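PDB 5I2A: diol-dehydratase from Roseburia inulinivorans, which probably dehydrates 1,2-propanediol by glycyl-radical chemistry, as a lyase of the B12-independent diol dehydratase type. Local coordinates for residues A[566-570]-A[571-575]; A[576-579]-A[580-584]; A[596-599]-A[600-604]; A[723-727]-A[728-732]; A[831-834]-A[835-838]. All blocks are in the same frame, centred on the assembly; numbering follows the deposited sequence.

Interaction 1. Residues A[566-570]-A[571-575]; sequences YTIKK and LVFEE
Ile568 and Phe573, five residues apart, pack against each other where helix 558-574 widens into a pi-type turn near its C-terminal end. The two side chains lie side by side and point the same way, with Ile568 CG2 3.6 Å from Phe573 CE2. With chi1 of Ile568 at -66°, CG2 stands anti to the backbone N, which turns this methyl to the ring. The wider turn appears in the hydrogen bonding: Ile568 O accepts from both Val572 N and Phe573 N, the first coming from above the carbonyl plane and the second almost end-on. Beyond it the i+5 pattern continues, with Glu574 N bonded to Lys569 O at 3.1 Å and Glu575 N to Lys570 O at 2.8 Å. The apolar flank of Ile568 and Phe573 packs on Leu583 of helix 580-588 and on Phe489 and Phe492 of helix 489-521.

The other flank is polar and more open to solvent. Lys570, its chain bent at chi2, lays CG over one face of the Tyr566 ring, offset toward the rim. Lys569 runs extended past Glu574 OE2 without closing a salt bridge to it; both lysines also pair with Glu662. Lys570 NZ forms a salt bridge with Glu574 OE1, meeting it on the syn side at 2.9 Å, 19° out of the carboxylate plane.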
loop_
_atom_site.group_PDB
_atom_site.type_symbol
_atom_site.label_atom_id
_atom_site.label_comp_id
_atom_site.label_asym_id
_atom_site.label_seq_id
_atom_site.Cartn_x
_atom_site.Cartn_y
_atom_site.Cartn_z
ATOM N N TYR A 566 -40.523 -5.625 -25.186
ATOM C CA TYR A 566 -41.449 -5.999 -26.244
ATOM C C TYR A 566 -42.894 -5.585 -25.899
ATOM O O TYR A 566 -43.587 -5.017 -26.723
ATOM C CB TYR A 566 -41.375 -7.500 -26.524
ATOM C CG TYR A 566 -42.212 -7.912 -27.712
ATOM C CD1 TYR A 566 -41.766 -7.688 -29.011
ATOM C CD2 TYR A 566 -43.455 -8.501 -27.537
ATOM C CE1 TYR A 566 -42.532 -8.054 -30.105
ATOM C CE2 TYR A 566 -44.228 -8.871 -28.625
ATOM C CZ TYR A 566 -43.760 -8.644 -29.903
ATOM O OH TYR A 566 -44.524 -9.000 -30.978
ATOM N N THR A 567 -43.335 -5.883 -24.684
ATOM C CA THR A 567 -44.628 -5.409 -24.197
ATOM C C THR A 567 -44.814 -3.901 -24.425
ATOM O O THR A 567 -45.828 -3.450 -24.969
ATOM C CB THR A 567 -44.791 -5.694 -22.714
ATOM O OG1 THR A 567 -45.019 -7.092 -22.522
ATOM C CG2 THR A 567 -45.959 -4.886 -22.120
ATOM N N ILE A 568 -43.809 -3.136 -24.021
ATOM C CA ILE A 568 -43.867 -1.683 -24.097
ATOM C C ILE A 568 -43.921 -1.214 -25.539
ATOM O O ILE A 568 -44.740 -0.368 -25.892
ATOM C CB ILE A 568 -42.668 -1.049 -23.386
ATOM C CG1 ILE A 568 -42.754 -1.349 -21.885
ATOM C CG2 ILE A 568 -42.616 0.459 -23.635
ATOM C CD1 ILE A 568 -41.438 -1.235 -21.169
ATOM N N LYS A 569 -43.062 -1.794 -26.372
ATOM C CA LYS A 569 -43.010 -1.445 -27.781
ATOM C C LYS A 569 -44.333 -1.749 -28.489
ATOM O O LYS A 569 -44.855 -0.896 -29.202
ATOM C CB LYS A 569 -41.863 -2.176 -28.470
ATOM C CG LYS A 569 -41.624 -1.746 -29.898
ATOM C CD LYS A 569 -40.708 -2.726 -30.613
ATOM C CE LYS A 569 -40.121 -2.117 -31.882
ATOM N NZ LYS A 569 -39.633 -3.156 -32.819
ATOM N N LYS A 570 -44.879 -2.944 -28.269
ATOM C CA LYS A 570 -46.107 -3.384 -28.942
ATOM C C LYS A 570 -47.396 -2.791 -28.391
ATOM O O LYS A 570 -48.147 -2.161 -29.123
ATOM C CB LYS A 570 -46.234 -4.898 -28.887
ATOM C CG LYS A 570 -45.348 -5.620 -29.852
ATOM C CD LYS A 570 -45.596 -5.178 -31.268
ATOM C CE LYS A 570 -44.643 -5.880 -32.203
ATOM N NZ LYS A 570 -44.699 -5.328 -33.582
ATOM N N LEU A 571 -47.650 -2.981 -27.104
ATOM C CA LEU A 571 -48.937 -2.608 -26.530
ATOM C C LEU A 571 -49.069 -1.128 -26.182
ATOM O O LEU A 571 -50.172 -0.604 -26.172
ATOM C CB LEU A 571 -49.222 -3.445 -25.285
ATOM C CG LEU A 571 -49.212 -4.951 -25.513
ATOM C CD1 LEU A 571 -49.694 -5.672 -24.272
ATOM C CD2 LEU A 571 -50.077 -5.289 -26.715
ATOM N N VAL A 572 -47.963 -0.448 -25.897
ATOM C CA VAL A 572 -48.063 0.960 -25.532
ATOM C C VAL A 572 -47.837 1.897 -26.730
ATOM O O VAL A 572 -48.679 2.743 -27.006
ATOM C CB VAL A 572 -47.085 1.323 -24.394
ATOM C CG1 VAL A 572 -47.111 2.820 -24.120
ATOM C CG2 VAL A 572 -47.434 0.558 -23.126
ATOM N N PHE A 573 -46.730 1.734 -27.453
ATOM C CA PHE A 573 -46.367 2.690 -28.511
ATOM C C PHE A 573 -46.954 2.397 -29.912
ATOM O O PHE A 573 -47.460 3.304 -30.564
ATOM C CB PHE A 573 -44.850 2.787 -28.601
ATOM C CG PHE A 573 -44.243 3.549 -27.465
ATOM C CD1 PHE A 573 -44.379 4.922 -27.394
ATOM C CD2 PHE A 573 -43.566 2.896 -26.451
ATOM C CE1 PHE A 573 -43.841 5.628 -26.343
ATOM C CE2 PHE A 573 -43.020 3.607 -25.394
ATOM C CZ PHE A 573 -43.160 4.974 -25.346
ATOM N N GLU A 574 -46.875 1.151 -30.376
ATOM C CA GLU A 574 -47.393 0.788 -31.700
ATOM C C GLU A 574 -48.908 0.578 -31.728
ATOM O O GLU A 574 -49.616 1.308 -32.393
ATOM C CB GLU A 574 -46.700 -0.473 -32.224
ATOM C CG GLU A 574 -45.226 -0.274 -32.471
ATOM C CD GLU A 574 -44.533 -1.489 -33.064
ATOM O OE1 GLU A 574 -45.203 -2.506 -33.366
ATOM O OE2 GLU A 574 -43.298 -1.413 -33.232
ATOM N N GLU A 575 -49.394 -0.415 -30.997
ATOM C CA GLU A 575 -50.802 -0.781 -31.042
ATOM C C GLU A 575 -51.661 0.087 -30.139
ATOM O O GLU A 575 -52.873 0.159 -30.312
ATOM C CB GLU A 575 -50.973 -2.250 -30.676
ATOM C CG GLU A 575 -50.280 -3.189 -31.644
ATOM C CD GLU A 575 -50.435 -4.656 -31.259
ATOM O OE1 GLU A 575 -51.260 -4.962 -30.375
ATOM O OE2 GLU A 575 -49.724 -5.502 -31.840
#

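Interaction 2. Residues A[576-579]-A[580-584]; sequences KRIT and MGELK
Thr579 and Glu582 exchange side-chain-to-backbone bonds in a capping box that starts helix 580-588. Thr579 is the N-cap: OG1 sits between its own backbone N and carbonyl carbon (chi1 74°), which brings the oxygen over the first turn, where it accepts from Glu582 N at 3.0 Å. Glu582 returns the bond. With CG beside its own backbone N and the chain extended beyond, its carboxylate reaches back so that OE2 accepts from Thr579 N, also at 3.0 Å, through the anti lone pair. That bond is nearly straight, with an N-H...O angle of 169°. The two side chains cross at about a right angle, and Glu582 CG passes only 3.2 Å from Thr579 OG1. Behind the box, Leu583 N binds Thr579 O in an i to i+4 bond.

Ile578 supplies the apolar backing. Its CG2, anti to the backbone N, touches Glu582 CB at 3.7 Å and lies farther from Leu583 CB, and the Ile578 side chain also touches Ile646 and Met649 of helix 637-651.

The other carboxylate oxygen, OE1, forms a salt bridge with Arg642, which also binds Arg577 O. One glutamate thus ties the helix start to helix 637-651, and its negative charge, placed at the N-terminal end of a helix, is probably stabilised by both the arginine and the helix dipole.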
loop_
_atom_site.group_PDB
_atom_site.type_symbol
_atom_site.label_atom_id
_atom_site.label_comp_id
_atom_site.label_asym_id
_atom_site.label_seq_id
_atom_site.Cartn_x
_atom_site.Cartn_y
_atom_site.Cartn_z
ATOM N N LYS A 576 -51.027 0.736 -29.171
ATOM C CA LYS A 576 -51.703 1.718 -28.342
ATOM C C LYS A 576 -52.895 1.132 -27.590
ATOM O O LYS A 576 -53.895 1.814 -27.374
ATOM C CB LYS A 576 -52.145 2.897 -29.206
ATOM C CG LYS A 576 -51.672 4.233 -28.704
ATOM C CD LYS A 576 -51.422 5.192 -29.842
ATOM C CE LYS A 576 -50.327 4.674 -30.745
ATOM N NZ LYS A 576 -49.569 5.795 -31.369
ATOM N N ARG A 577 -52.778 -0.129 -27.179
ATOM C CA ARG A 577 -53.859 -0.800 -26.462
ATOM C C ARG A 577 -53.812 -0.530 -24.967
ATOM O O ARG A 577 -54.755 -0.822 -24.246
ATOM C CB ARG A 577 -53.812 -2.302 -26.720
ATOM C CG ARG A 577 -53.856 -2.663 -28.195
ATOM C CD ARG A 577 -53.777 -4.161 -28.402
ATOM N NE ARG A 577 -54.840 -4.865 -27.694
ATOM C CZ ARG A 577 -54.829 -6.171 -27.447
ATOM N NH1 ARG A 577 -53.801 -6.921 -27.835
ATOM N NH2 ARG A 577 -55.840 -6.724 -26.793
ATOM N N ILE A 578 -52.695 0.016 -24.508
ATOM C CA ILE A 578 -52.508 0.370 -23.109
ATOM C C ILE A 578 -51.843 1.735 -23.087
ATOM O O ILE A 578 -51.038 2.027 -23.965
ATOM C CB ILE A 578 -51.639 -0.675 -22.369
ATOM C CG1 ILE A 578 -52.268 -2.060 -22.491
ATOM C CG2 ILE A 578 -51.500 -0.329 -20.906
ATOM C CD1 ILE A 578 -51.382 -3.184 -21.982
ATOM N N THR A 579 -52.186 2.593 -22.130
ATOM C CA THR A 579 -51.432 3.836 -22.007
ATOM C C THR A 579 -50.236 3.579 -21.116
ATOM O O THR A 579 -50.245 2.656 -20.302
ATOM C CB THR A 579 -52.257 5.005 -21.423
ATOM O OG1 THR A 579 -52.445 4.811 -20.015
ATOM C CG2 THR A 579 -53.606 5.127 -22.133
ATOM N N MET A 580 -49.209 4.402 -21.267
ATOM C CA MET A 580 -48.025 4.280 -20.436
ATOM C C MET A 580 -48.412 4.392 -18.965
ATOM O O MET A 580 -47.874 3.683 -18.117
ATOM C CB MET A 580 -46.996 5.343 -20.814
ATOM C CG MET A 580 -45.672 5.190 -20.085
ATOM S SD MET A 580 -44.872 3.610 -20.425
ATOM C CE MET A 580 -44.048 3.962 -21.974
ATOM N N GLY A 581 -49.368 5.269 -18.672
ATOM C CA GLY A 581 -49.804 5.483 -17.306
ATOM C C GLY A 581 -50.494 4.276 -16.708
ATOM O O GLY A 581 -50.318 3.978 -15.529
ATOM N N GLU A 582 -51.299 3.593 -17.518
ATOM C CA GLU A 582 -51.950 2.357 -17.090
ATOM C C GLU A 582 -50.940 1.275 -16.747
ATOM O O GLU A 582 -51.056 0.594 -15.726
ATOM C CB GLU A 582 -52.875 1.821 -18.175
ATOM C CG GLU A 582 -54.145 2.598 -18.372
ATOM C CD GLU A 582 -55.051 1.916 -19.373
ATOM O OE1 GLU A 582 -56.099 1.400 -18.945
ATOM O OE2 GLU A 582 -54.698 1.888 -20.577
ATOM N N LEU A 583 -49.966 1.112 -17.632
ATOM C CA LEU A 583 -48.929 0.115 -17.451
ATOM C C LEU A 583 -48.182 0.414 -16.164
ATOM O O LEU A 583 -48.019 -0.462 -15.328
ATOM C CB LEU A 583 -47.971 0.087 -18.649
ATOM C CG LEU A 583 -46.901 -1.008 -18.576
ATOM C CD1 LEU A 583 -47.551 -2.378 -18.313
ATOM C CD2 LEU A 583 -46.055 -1.039 -19.852
ATOM N N LYS A 584 -47.769 1.667 -15.998
ATOM C CA LYS A 584 -47.018 2.071 -14.814
ATOM C C LYS A 584 -47.800 1.769 -13.545
ATOM O O LYS A 584 -47.271 1.249 -12.572
ATOM C CB LYS A 584 -46.669 3.562 -14.862
ATOM C CG LYS A 584 -45.937 4.044 -13.600
ATOM C CD LYS A 584 -45.686 5.541 -13.633
ATOM C CE LYS A 584 -45.124 6.054 -12.304
ATOM N NZ LYS A 584 -44.894 7.524 -12.405
#

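Interaction 3. Residues A[596-599]-A[600-604]; sequences DATT and AGDIA
Thr598 O is gripped by two donors in the first turns of helix 597-613: Asp602 N, at 2.9 Å, and a water. The water, 2.9 Å from that carbonyl oxygen, also donates to Asp602 OD1 at 2.8 Å, so it links the aspartate to the backbone one turn earlier. Asp602 and Thr598 lie side by side and point the same way; with CG beside its own backbone N (chi1 -77°), the carboxylate folds back over the Thr598 carbonyl.

The helix opens on an Asp N-cap. Asp596 OD1 accepts from Thr599 N, which meets it nearly along its C-O axis at 2.9 Å, while OD2 is held by His716. Regular i to i+4 bonds then follow from Ala600 to Ile603. On the flank facing helix 620-632, Ala600 packs against Leu631, its CB close to the carbonyl oxygens of Asp596 and Ala597, and Ile603 meets Thr626 and Val630. Farther on, Asp602 O accepts from Asn472. Thr599, which touches His716, and Ile603 lie alongside each other one turn apart, and the contact closes where Thr599 CG2 meets Ile603 CD1 at 3.7 Å.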
loop_
_atom_site.group_PDB
_atom_site.type_symbol
_atom_site.label_atom_id
_atom_site.label_comp_id
_atom_site.label_asym_id
_atom_site.label_seq_id
_atom_site.Cartn_x
_atom_site.Cartn_y
_atom_site.Cartn_z
ATOM N N ASP A 596 -47.876 -7.522 -1.172
ATOM C CA ASP A 596 -47.315 -8.491 -0.238
ATOM C C ASP A 596 -46.584 -7.838 0.928
ATOM O O ASP A 596 -46.587 -6.624 1.066
ATOM C CB ASP A 596 -46.370 -9.459 -0.976
ATOM C CG ASP A 596 -45.178 -8.746 -1.641
ATOM O OD1 ASP A 596 -44.968 -7.538 -1.412
ATOM O OD2 ASP A 596 -44.444 -9.403 -2.402
ATOM N N ALA A 597 -45.932 -8.664 1.739
ATOM C CA ALA A 597 -45.213 -8.198 2.914
ATOM C C ALA A 597 -44.094 -7.223 2.548
ATOM O O ALA A 597 -43.853 -6.243 3.265
ATOM C CB ALA A 597 -44.651 -9.377 3.679
ATOM N N THR A 598 -43.417 -7.485 1.432
ATOM C CA THR A 598 -42.323 -6.615 1.001
ATOM C C THR A 598 -42.874 -5.229 0.673
ATOM O O THR A 598 -42.332 -4.220 1.103
ATOM C CB THR A 598 -41.568 -7.199 -0.223
ATOM O OG1 THR A 598 -40.995 -8.460 0.137
ATOM C CG2 THR A 598 -40.443 -6.266 -0.661
ATOM N N THR A 599 -43.966 -5.178 -0.074
ATOM C CA THR A 599 -44.561 -3.892 -0.397
ATOM C C THR A 599 -45.104 -3.202 0.868
ATOM O O THR A 599 -44.949 -1.998 1.047
ATOM C CB THR A 599 -45.662 -4.051 -1.431
ATOM O OG1 THR A 599 -45.091 -4.590 -2.625
ATOM C CG2 THR A 599 -46.308 -2.708 -1.746
ATOM N N ALA A 600 -45.709 -3.983 1.753
ATOM C CA ALA A 600 -46.214 -3.443 3.010
ATOM C C ALA A 600 -45.086 -2.756 3.777
ATOM O O ALA A 600 -45.216 -1.610 4.175
ATOM C CB ALA A 600 -46.835 -4.534 3.842
ATOM N N GLY A 601 -43.977 -3.466 3.953
ATOM C CA GLY A 601 -42.802 -2.924 4.608
ATOM C C GLY A 601 -42.263 -1.673 3.935
ATOM O O GLY A 601 -41.937 -0.698 4.621
ATOM N N ASP A 602 -42.167 -1.692 2.605
ATOM C CA ASP A 602 -41.656 -0.541 1.866
ATOM C C ASP A 602 -42.481 0.710 2.164
ATOM O O ASP A 602 -41.950 1.754 2.531
ATOM C CB ASP A 602 -41.667 -0.796 0.357
ATOM C CG ASP A 602 -40.522 -1.685 -0.109
ATOM O OD1 ASP A 602 -39.556 -1.910 0.644
ATOM O OD2 ASP A 602 -40.602 -2.155 -1.255
ATOM N N ILE A 603 -43.789 0.594 1.982
ATOM C CA ILE A 603 -44.690 1.713 2.206
ATOM C C ILE A 603 -44.703 2.133 3.681
ATOM O O ILE A 603 -44.760 3.322 3.995
ATOM C CB ILE A 603 -46.097 1.360 1.719
ATOM C CG1 ILE A 603 -46.062 1.198 0.200
ATOM C CG2 ILE A 603 -47.093 2.437 2.100
ATOM C CD1 ILE A 603 -47.297 0.582 -0.378
ATOM N N ALA A 604 -44.616 1.156 4.579
ATOM C CA ALA A 604 -44.528 1.438 6.004
ATOM C C ALA A 604 -43.300 2.290 6.287
ATOM O O ALA A 604 -43.383 3.271 7.027
ATOM C CB ALA A 604 -44.475 0.155 6.812
HETATM O O HOH W 1 -39.713 -4.126 2.402
#

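Interaction 4. Residues A[723-727]-A[728-732]; sequences VGPTS and GFDIS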
loop_
_atom_site.group_PDB
_atom_site.type_symbol
_atom_site.label_atom_id
_atom_site.label_comp_id
_atom_site.label_asym_id
_atom_site.label_seq_id
_atom_site.Cartn_x
_atom_site.Cartn_y
_atom_site.Cartn_z
ATOM N N VAL A 723 -29.241 -16.821 -19.359
ATOM C CA VAL A 723 -29.667 -16.225 -20.621
ATOM C C VAL A 723 -30.863 -16.953 -21.240
ATOM O O VAL A 723 -31.342 -16.558 -22.288
ATOM C CB VAL A 723 -28.503 -16.192 -21.664
ATOM C CG1 VAL A 723 -27.365 -15.349 -21.143
ATOM C CG2 VAL A 723 -28.015 -17.588 -21.972
ATOM N N GLY A 724 -31.348 -18.009 -20.590
ATOM C CA GLY A 724 -32.495 -18.747 -21.100
ATOM C C GLY A 724 -33.825 -18.009 -20.942
ATOM O O GLY A 724 -33.918 -17.006 -20.238
ATOM N N PRO A 725 -34.877 -18.519 -21.589
ATOM C CA PRO A 725 -36.195 -17.881 -21.557
ATOM C C PRO A 725 -36.862 -18.008 -20.201
ATOM O O PRO A 725 -36.491 -18.864 -19.404
ATOM C CB PRO A 725 -36.993 -18.652 -22.613
ATOM C CG PRO A 725 -35.979 -19.454 -23.371
ATOM C CD PRO A 725 -34.875 -19.731 -22.419
ATOM N N THR A 726 -37.855 -17.166 -19.962
ATOM C CA THR A 726 -38.601 -17.205 -18.717
ATOM C C THR A 726 -39.426 -18.495 -18.640
ATOM O O THR A 726 -40.006 -18.929 -19.637
ATOM C CB THR A 726 -39.502 -15.971 -18.588
ATOM O OG1 THR A 726 -38.708 -14.839 -18.228
ATOM C CG2 THR A 726 -40.575 -16.178 -17.535
ATOM N N SER A 727 -39.448 -19.118 -17.467
ATOM C CA SER A 727 -40.220 -20.351 -17.257
ATOM C C SER A 727 -41.679 -20.246 -17.705
ATOM O O SER A 727 -42.390 -19.323 -17.327
ATOM C CB SER A 727 -40.177 -20.745 -15.784
ATOM O OG SER A 727 -38.839 -20.978 -15.385
ATOM N N GLY A 728 -42.115 -21.198 -18.522
ATOM C CA GLY A 728 -43.486 -21.225 -18.998
ATOM C C GLY A 728 -43.711 -20.331 -20.206
ATOM O O GLY A 728 -44.792 -20.341 -20.772
ATOM N N PHE A 729 -42.701 -19.553 -20.597
ATOM C CA PHE A 729 -42.839 -18.647 -21.745
ATOM C C PHE A 729 -42.307 -19.291 -23.017
ATOM O O PHE A 729 -42.707 -18.927 -24.123
ATOM C CB PHE A 729 -42.109 -17.315 -21.499
ATOM C CG PHE A 729 -42.889 -16.321 -20.674
ATOM C CD1 PHE A 729 -44.107 -16.664 -20.101
ATOM C CD2 PHE A 729 -42.410 -15.033 -20.495
ATOM C CE1 PHE A 729 -44.829 -15.744 -19.352
ATOM C CE2 PHE A 729 -43.116 -14.106 -19.746
ATOM C CZ PHE A 729 -44.332 -14.464 -19.165
ATOM N N ASP A 730 -41.384 -20.235 -22.865
ATOM C CA ASP A 730 -40.863 -20.959 -24.017
ATOM C C ASP A 730 -41.753 -22.174 -24.290
ATOM O O ASP A 730 -41.638 -23.209 -23.632
ATOM C CB ASP A 730 -39.408 -21.375 -23.796
ATOM C CG ASP A 730 -39.185 -22.068 -22.459
ATOM O OD1 ASP A 730 -39.780 -21.648 -21.449
ATOM O OD2 ASP A 730 -38.421 -23.046 -22.422
ATOM N N ILE A 731 -42.640 -22.032 -25.268
ATOM C CA ILE A 731 -43.664 -23.034 -25.509
ATOM C C ILE A 731 -43.564 -23.665 -26.891
ATOM O O ILE A 731 -44.515 -24.283 -27.358
ATOM C CB ILE A 731 -45.078 -22.442 -25.353
ATOM C CG1 ILE A 731 -45.281 -21.297 -26.347
ATOM C CG2 ILE A 731 -45.306 -21.977 -23.914
ATOM C CD1 ILE A 731 -46.688 -20.713 -26.343
ATOM N N SER A 732 -42.411 -23.524 -27.533
ATOM C CA SER A 732 -42.258 -24.006 -28.894
ATOM C C SER A 732 -41.211 -25.105 -29.001
ATOM O O SER A 732 -40.754 -25.417 -30.083
ATOM C CB SER A 732 -41.898 -22.849 -29.823
ATOM O OG SER A 732 -42.809 -21.782 -29.653
#
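Thr726 lays its methyl over one face of the Phe729 ring in a CH-pi contact, CG2 lying 3.9 Å from the ring centroid and 22° off its normal, displaced toward the rim. The position of CG2 anti to the backbone N puts it there, and Thr726 CB also touches Phe729 CD2 at 3.6 Å. The backbone doubles back between them: Phe729 N donates to Thr726 O at 2.9 Å, closing a beta turn over Ser727 and Gly728. The backbone angles of these two residues are those of a type II turn. Gly728 fills the third position, with positive phi, where a side chain would be jammed against the carbonyl oxygen of Ser727, so the position calls for glycine.

Past the turn, Asp730 CB packs across Pro725 CB at 3.8 Å, the side chains crossing at about a right angle. The Asp730 carboxylate has its polar partners outside the turn, OD1 with Thr837 and OD2 with Gln839, and Thr837 also accepts from Gly728 N.

The turn belongs to the long loop between helix 699-703 and helix 734-741. Pro725 rests on Ser737 and Val741 of the latter helix, while Thr726 and Phe729 lean on helix 558-574 at Ala559, Asn560 and Asp563.

Interaction 5. Residues A[831-834]-A[835-838]; sequences DDII and KRTE
Asp832 and Lys835 form a salt bridge near the C-terminal end of helix 827-835, ahead of the C-terminal tail. Asp832 OD1 receives Lys835 NZ at 2.8 Å through its anti lone pair. Lys835 has CG set between its own backbone N and carbonyl carbon (chi1 83°), and a final bend at chi4 points NZ back to the carboxylate three residues earlier.

Arg836, extended from CG to NE, lies alongside Ile833, whose CG1 sits 4.0 Å above the guanidinium plane of Arg836, over its centre. The Asp832 carboxylate does not meet this guanidinium directly; a water 2.7 Å from Asp832 OD2 stands between them and accepts from Arg836 NE at 2.9 Å. A second water bound to OD2 approaches Arg836 NH2, but that leg is doubtful. Another water lies 2.8 Å from Asp832 O. In the backbone Lys835 N binds Asp831 O, while the bonds of Arg836 N to Asp832 O and Ile833 O are weak.

Farther out, Asn699 holds Asp832 OD2 and Lys758 binds Ile833 O. The Asp831 carboxylate pairs with Lys827 and Gln802. Most of the contact is buried, and Ile834 packs on helix 795-803. The guanidinium is fixed from outside as well, Arg836 NH2 donating to the carbonyl oxygen of Val815.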
loop_
_atom_site.group_PDB
_atom_site.type_symbol
_atom_site.label_atom_id
_atom_site.label_comp_id
_atom_site.label_asym_id
_atom_site.label_seq_id
_atom_site.Cartn_x
_atom_site.Cartn_y
_atom_site.Cartn_z
ATOM N N ASP A 831 -38.930 -24.177 -5.405
ATOM C CA ASP A 831 -40.049 -23.770 -6.253
ATOM C C ASP A 831 -39.578 -23.179 -7.580
ATOM O O ASP A 831 -40.206 -23.395 -8.605
ATOM C CB ASP A 831 -40.944 -22.749 -5.546
ATOM C CG ASP A 831 -41.744 -23.354 -4.393
ATOM O OD1 ASP A 831 -41.794 -24.597 -4.261
ATOM O OD2 ASP A 831 -42.344 -22.566 -3.636
ATOM N N ASP A 832 -38.490 -22.408 -7.550
ATOM C CA ASP A 832 -37.967 -21.824 -8.775
ATOM C C ASP A 832 -37.549 -22.934 -9.739
ATOM O O ASP A 832 -37.837 -22.885 -10.925
ATOM C CB ASP A 832 -36.783 -20.889 -8.494
ATOM C CG ASP A 832 -36.413 -20.042 -9.711
ATOM O OD1 ASP A 832 -37.310 -19.386 -10.266
ATOM O OD2 ASP A 832 -35.236 -20.039 -10.118
ATOM N N ILE A 833 -36.871 -23.940 -9.203
ATOM C CA ILE A 833 -36.377 -25.050 -10.003
ATOM C C ILE A 833 -37.546 -25.861 -10.568
ATOM O O ILE A 833 -37.543 -26.241 -11.739
ATOM C CB ILE A 833 -35.429 -25.931 -9.163
ATOM C CG1 ILE A 833 -34.171 -25.120 -8.808
ATOM C CG2 ILE A 833 -35.071 -27.224 -9.905
ATOM C CD1 ILE A 833 -33.165 -25.832 -7.935
ATOM N N ILE A 834 -38.571 -26.063 -9.747
ATOM C CA ILE A 834 -39.742 -26.824 -10.163
ATOM C C ILE A 834 -40.518 -26.154 -11.296
ATOM O O ILE A 834 -40.971 -26.829 -12.211
ATOM C CB ILE A 834 -40.689 -27.076 -8.957
ATOM C CG1 ILE A 834 -40.060 -28.108 -8.015
ATOM C CG2 ILE A 834 -42.046 -27.555 -9.432
ATOM C CD1 ILE A 834 -40.730 -28.208 -6.634
ATOM N N LYS A 835 -40.669 -24.832 -11.267
ATOM C CA LYS A 835 -41.488 -24.217 -12.300
ATOM C C LYS A 835 -40.737 -23.996 -13.620
ATOM O O LYS A 835 -41.340 -23.553 -14.589
ATOM C CB LYS A 835 -42.084 -22.895 -11.814
ATOM C CG LYS A 835 -41.184 -21.699 -11.937
ATOM C CD LYS A 835 -41.961 -20.404 -11.690
ATOM C CE LYS A 835 -41.022 -19.188 -11.762
ATOM N NZ LYS A 835 -40.087 -19.116 -10.595
ATOM N N ARG A 836 -39.443 -24.307 -13.664
ATOM C CA ARG A 836 -38.701 -24.214 -14.922
ATOM C C ARG A 836 -39.386 -25.057 -15.990
ATOM O O ARG A 836 -39.918 -26.126 -15.695
ATOM C CB ARG A 836 -37.255 -24.667 -14.750
ATOM C CG ARG A 836 -36.399 -23.699 -13.940
ATOM C CD ARG A 836 -35.006 -24.259 -13.737
ATOM N NE ARG A 836 -34.196 -23.434 -12.841
ATOM C CZ ARG A 836 -32.971 -23.756 -12.444
ATOM N NH1 ARG A 836 -32.404 -24.881 -12.877
ATOM N NH2 ARG A 836 -32.306 -22.948 -11.624
ATOM N N THR A 837 -39.402 -24.552 -17.214
ATOM C CA THR A 837 -40.058 -25.242 -18.329
ATOM C C THR A 837 -39.513 -26.653 -18.537
ATOM O O THR A 837 -38.309 -26.867 -18.623
ATOM C CB THR A 837 -39.899 -24.459 -19.640
ATOM O OG1 THR A 837 -40.209 -23.081 -19.407
ATOM C CG2 THR A 837 -40.824 -25.016 -20.715
ATOM N N GLU A 838 -40.411 -27.626 -18.576
ATOM C CA GLU A 838 -40.030 -28.995 -18.892
ATOM C C GLU A 838 -40.164 -29.206 -20.396
ATOM O O GLU A 838 -41.255 -29.070 -20.932
ATOM C CB GLU A 838 -40.907 -29.989 -18.128
ATOM C CG GLU A 838 -40.781 -31.397 -18.645
ATOM C CD GLU A 838 -41.853 -32.312 -18.081
ATOM O OE1 GLU A 838 -41.969 -32.418 -16.839
ATOM O OE2 GLU A 838 -42.580 -32.911 -18.895
HETATM O O HOH W 2 -38.234 -20.896 -12.839
HETATM O O HOH W 3 -35.287 -20.758 -12.768
HETATM O O HOH W 4 -33.113 -21.560 -9.666
#

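How the interactions relate
Along the chain the five contacts follow one another in series. Interactions 1 and 2 are neighbours, centres 9 Å apart: helix 558-574 leads through a short loop into helix 580-588, and the two are joined by a probable backbone bond between Leu571 O and Ile578 N and by packing of Ile568 on Leu583. Interaction 3, on the next helix, 597-613, lies about 25 Å from interaction 2 between centres and touches none of the others. Interactions 4 and 5 meet, centres 11 Å apart, where the C-terminal tail reaches the 723-732 loop through Thr837. Interaction 4 belongs to the glycine radical part of the sequence, interactions 1 to 3 to the pyruvate formate lyase-like part; the two parts pack together where the 723-732 loop leans on helix 558-574.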